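Local atomic coordinates of D-glyceraldehyde dehydrogenase (NADP(+)) (PDB entry 5IZD), a protein that oxidises D-glyceraldehyde to (R)-glycerate with NADP(+) in the non-phosphorylated Entner-Doudoroff pathway. Residues L287-H290 against E291-D295; L482-N485 against T486-D489. All coordinates share one frame; numbering follows the deposited sequence.

Contact 1: residues L287-H290 against E291-D295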
loop_
_atom_site.group_PDB
_atom_site.type_symbol
_atom_site.label_atom_id
_atom_site.label_comp_id
_atom_site.label_asym_id
_atom_site.label_seq_id
_atom_site.Cartn_x
_atom_site.Cartn_y
_atom_site.Cartn_z
ATOM N N LEU A 287 18.218 -29.308 15.996
ATOM C CA LEU A 287 17.100 -30.218 15.797
ATOM C C LEU A 287 16.397 -30.466 17.142
ATOM O O LEU A 287 17.018 -30.862 18.102
ATOM C CB LEU A 287 17.620 -31.500 15.143
ATOM C CG LEU A 287 16.657 -32.635 14.853
ATOM C CD1 LEU A 287 15.463 -32.149 14.067
ATOM C CD2 LEU A 287 17.353 -33.735 14.084
ATOM N N TYR A 288 15.099 -30.145 17.185
ATOM C CA TYR A 288 14.224 -30.324 18.346
ATOM C C TYR A 288 13.100 -31.266 17.938
ATOM O O TYR A 288 12.257 -30.885 17.108
ATOM C CB TYR A 288 13.602 -28.985 18.791
ATOM C CG TYR A 288 14.636 -27.992 19.234
ATOM C CD1 TYR A 288 15.240 -28.096 20.453
ATOM C CD2 TYR A 288 15.021 -26.978 18.416
ATOM C CE1 TYR A 288 16.167 -27.176 20.879
ATOM C CE2 TYR A 288 15.936 -26.056 18.821
ATOM C CZ TYR A 288 16.511 -26.152 20.048
ATOM O OH TYR A 288 17.522 -25.267 20.372
ATOM N N VAL A 289 13.076 -32.471 18.531
ATOM C CA VAL A 289 12.072 -33.457 18.202
ATOM C C VAL A 289 11.291 -33.872 19.458
ATOM O O VAL A 289 11.827 -34.067 20.560
ATOM C CB VAL A 289 12.686 -34.676 17.511
ATOM C CG1 VAL A 289 11.623 -35.619 17.005
ATOM C CG2 VAL A 289 13.583 -34.247 16.340
ATOM N N HIS A 290 10.006 -34.025 19.294
ATOM C CA HIS A 290 9.200 -34.385 20.440
ATOM C C HIS A 290 9.637 -35.737 20.994
ATOM O O HIS A 290 9.905 -36.675 20.231
ATOM C CB HIS A 290 7.724 -34.329 20.056
ATOM C CG HIS A 290 6.797 -34.417 21.216
ATOM N ND1 HIS A 290 6.672 -35.563 21.963
ATOM C CD2 HIS A 290 5.932 -33.525 21.745
ATOM C CE1 HIS A 290 5.761 -35.377 22.915
ATOM N NE2 HIS A 290 5.296 -34.148 22.806
ATOM N N GLU A 291 9.774 -35.797 22.323
ATOM C CA GLU A 291 10.162 -37.036 23.051
ATOM C C GLU A 291 9.467 -38.349 22.645
ATOM O O GLU A 291 10.086 -39.403 22.663
ATOM C CB GLU A 291 10.042 -36.856 24.584
ATOM C CG GLU A 291 8.625 -36.599 25.136
ATOM C CD GLU A 291 8.579 -36.409 26.661
ATOM O OE1 GLU A 291 7.474 -36.512 27.249
ATOM O OE2 GLU A 291 9.630 -36.146 27.295
ATOM N N ASP A 292 8.167 -38.296 22.369
ATOM C CA ASP A 292 7.384 -39.450 21.856
ATOM C C ASP A 292 7.962 -40.098 20.564
ATOM O O ASP A 292 7.825 -41.300 20.364
ATOM C CB ASP A 292 5.928 -39.033 21.579
ATOM C CG ASP A 292 5.118 -38.628 22.867
ATOM O OD1 ASP A 292 5.650 -38.718 23.999
ATOM O OD2 ASP A 292 3.948 -38.205 22.727
ATOM N N ILE A 293 8.584 -39.308 19.693
ATOM C CA ILE A 293 9.044 -39.793 18.392
ATOM C C ILE A 293 10.572 -39.612 18.131
ATOM O O ILE A 293 11.027 -39.971 17.064
ATOM C CB ILE A 293 8.271 -39.154 17.189
ATOM C CG1 ILE A 293 8.296 -37.636 17.276
ATOM C CG2 ILE A 293 6.840 -39.647 17.108
ATOM C CD1 ILE A 293 8.091 -36.908 15.967
ATOM N N TYR A 294 11.311 -39.044 19.083
ATOM C CA TYR A 294 12.720 -38.746 18.969
ATOM C C TYR A 294 13.517 -39.992 18.544
ATOM O O TYR A 294 14.338 -39.897 17.636
ATOM C CB TYR A 294 13.255 -38.165 20.290
ATOM C CG TYR A 294 14.739 -37.854 20.314
ATOM C CD1 TYR A 294 15.671 -38.861 20.597
ATOM C CD2 TYR A 294 15.221 -36.590 20.034
ATOM C CE1 TYR A 294 17.036 -38.608 20.602
ATOM C CE2 TYR A 294 16.603 -36.320 20.013
ATOM C CZ TYR A 294 17.492 -37.323 20.316
ATOM O OH TYR A 294 18.856 -37.130 20.300
ATOM N N ASP A 295 13.242 -41.142 19.151
ATOM C CA ASP A 295 14.056 -42.350 18.866
ATOM C C ASP A 295 13.878 -42.864 17.436
ATOM O O ASP A 295 14.878 -43.107 16.736
ATOM C CB ASP A 295 13.772 -43.476 19.862
ATOM C CG ASP A 295 14.229 -43.138 21.280
ATOM O OD1 ASP A 295 15.294 -42.518 21.497
ATOM O OD2 ASP A 295 13.513 -43.502 22.214
#
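A chi1 of -169° swings the H290 ring away from its own amide nitrogen and out beside the turn that follows, so that the ring edge is turned to the amide of D292. A similar torsion at V289 carries CG1 to CG1 of I293 at 3.9 Å, the two side chains crossing at about a right angle. V289 CB lies 4.1 Å from CD2 of Y294, extending the apolar patch onto the first turn of the helix. The corner is a worked example of a strand end closed by its own last residue. The backbone O of H290 accepts the N-H of I293 at 3.0 Å, from above the carbonyl plane, and more weakly that of Y294, while D292 N meets H290 ND1 at 3.1 Å almost in the ring plane, with an N-H...N angle of 157°. The D292 carboxylate runs alongside the imidazole, its plane 60° from that of the ring, and its CG comes to 3.3 Å from H290 CE1. W257, just after the neighbouring strand 252-256, meets the imidazole edge-to-face, and K258 touches both H290 and D292. Putting a leucine in place of H290 would probably leave the D292 amide without its acceptor and W257 without a ring to pack on. In the fold, this is where strand 284-290, running between parallel strands 252-256 and 386-392 of the seven-stranded sheet, hands over to helix 294-305. Because ND1 accepts the N-H of D292, a neutral ring would be expected to carry its hydrogen on NE2; protonating ND1 would probably cost the ring this bond, and the adjacent carboxylate might polarise the CE1-H bond.

Contact 2: residues L482-N485 against T486-D489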
loop_
_atom_site.group_PDB
_atom_site.type_symbol
_atom_site.label_atom_id
_atom_site.label_comp_id
_atom_site.label_asym_id
_atom_site.label_seq_id
_atom_site.Cartn_x
_atom_site.Cartn_y
_atom_site.Cartn_z
ATOM N N LEU A 482 1.570 34.651 3.386
ATOM C CA LEU A 482 1.747 33.671 4.452
ATOM C C LEU A 482 1.461 34.240 5.849
ATOM O O LEU A 482 1.742 35.421 6.105
ATOM C CB LEU A 482 3.184 33.166 4.454
ATOM C CG LEU A 482 3.584 32.313 3.240
ATOM C CD1 LEU A 482 5.107 32.111 3.281
ATOM C CD2 LEU A 482 2.853 30.981 3.200
ATOM N N HIS A 483 0.914 33.416 6.743
ATOM C CA HIS A 483 0.805 33.802 8.161
ATOM C C HIS A 483 1.504 32.724 8.965
ATOM O O HIS A 483 1.224 31.548 8.795
ATOM C CB HIS A 483 -0.630 34.052 8.554
ATOM C CG HIS A 483 -1.240 35.198 7.779
ATOM N ND1 HIS A 483 -0.756 36.496 7.866
ATOM C CD2 HIS A 483 -2.230 35.227 6.850
ATOM C CE1 HIS A 483 -1.439 37.275 7.041
ATOM N NE2 HIS A 483 -2.338 36.529 6.413
ATOM N N ILE A 484 2.518 33.130 9.715
ATOM C CA ILE A 484 3.322 32.211 10.495
ATOM C C ILE A 484 3.159 32.642 11.950
ATOM O O ILE A 484 3.400 33.804 12.312
ATOM C CB ILE A 484 4.815 32.220 10.081
ATOM C CG1 ILE A 484 4.967 31.916 8.574
ATOM C CG2 ILE A 484 5.599 31.195 10.893
ATOM C CD1 ILE A 484 6.408 31.901 8.050
ATOM N N ASN A 485 2.764 31.690 12.778
ATOM C CA ASN A 485 2.308 32.004 14.137
ATOM C C ASN A 485 3.381 32.796 14.925
ATOM O O ASN A 485 3.051 33.689 15.693
ATOM C CB ASN A 485 1.923 30.692 14.820
ATOM C CG ASN A 485 1.729 30.831 16.320
ATOM O OD1 ASN A 485 0.990 31.708 16.798
ATOM N ND2 ASN A 485 2.385 29.938 17.091
ATOM N N THR A 486 4.670 32.503 14.701
ATOM C CA THR A 486 5.726 33.124 15.506
ATOM C C THR A 486 6.429 34.310 14.871
ATOM O O THR A 486 7.397 34.810 15.434
ATOM C CB THR A 486 6.793 32.088 15.884
ATOM O OG1 THR A 486 7.332 31.478 14.681
ATOM C CG2 THR A 486 6.152 31.019 16.797
ATOM N N VAL A 487 5.967 34.732 13.698
ATOM C CA VAL A 487 6.513 35.871 12.984
ATOM C C VAL A 487 5.424 36.979 13.014
ATOM O O VAL A 487 4.344 36.809 12.480
ATOM C CB VAL A 487 6.914 35.481 11.531
ATOM C CG1 VAL A 487 7.317 36.700 10.740
ATOM C CG2 VAL A 487 8.021 34.412 11.521
ATOM N N ARG A 488 5.727 38.108 13.628
ATOM C CA ARG A 488 4.741 39.162 13.806
ATOM C C ARG A 488 4.394 39.792 12.490
ATOM O O ARG A 488 5.277 40.221 11.725
ATOM C CB ARG A 488 5.259 40.232 14.747
ATOM C CG ARG A 488 5.520 39.735 16.157
ATOM C CD ARG A 488 6.019 40.873 17.053
ATOM N NE ARG A 488 7.482 41.091 16.984
ATOM C CZ ARG A 488 8.082 42.200 16.541
ATOM N NH1 ARG A 488 7.398 43.263 16.097
ATOM N NH2 ARG A 488 9.389 42.291 16.573
ATOM N N ASP A 489 3.094 39.881 12.232
ATOM C CA ASP A 489 2.632 40.522 10.979
ATOM C C ASP A 489 2.869 42.024 10.982
ATOM O O ASP A 489 3.025 42.594 9.889
ATOM C CB ASP A 489 1.194 40.073 10.522
ATOM C CG ASP A 489 1.246 38.706 9.639
ATOM O OD1 ASP A 489 2.309 38.349 8.995
ATOM O OD2 ASP A 489 0.207 37.989 9.584
HETATM O O HOH W 1 3.463 36.027 9.625
#
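I484 and V487 bracket a type I beta turn and form its close-packed side. V487 N donates to I484 O at 3.1 Å and 162°, approaching from above the carbonyl plane. Their side chains lie side by side and point the same way: CG2 of I484, anti to the backbone N, stands 4.1 Å from CG2 of V487, and I484 also packs on P438 of the second subunit. The looser side is polar, and joins H483, just before the turn, to D489, two residues after it. Here the edge of the exposed H483 ring faces D489 directly, ND1 donating to OD2 in a bent bond of 136°; its very short modelled length, 2.5 Å, is doubtful. Ring and carboxylate planes stand 74° apart. Between the two arms a bridging water takes the N-H of I484 at 3.0 Å and sits within donating distance of V487 O and of D489 OD1 (2.7 Å). N485, at the exposed corner, gives its ND2 to E99 of the second subunit, and R488 forms a salt bridge with D317 there, so this C-terminal turn lies against a partner of the tetramer. Since the water has more acceptors within reach than protons, it probably shares them among alternatives, whereas the D489 carboxylate, near the ring edge but also in a long, weak ion pair with K267 of that subunit, might stabilise a protonated H483.

Read from the N terminus, the chain reaches contact 1 first: strand 284-290 turns back at once into helix 294-305, and the contact closes that tight corner. Nearly two hundred residues later, after strand 468-476 of the eight-stranded sheet, contact 2 closes a second turn in the C-terminal tail. The two follow in series, neither nesting nor crossing, with centres about 72 Å apart and nearest atoms about 57 Å apart. Contact 1 joins strand to helix within a single subunit, touched by no other chain of the assembly. Contact 2 shapes a tail lying on the second subunit, and so belongs to the oligomer.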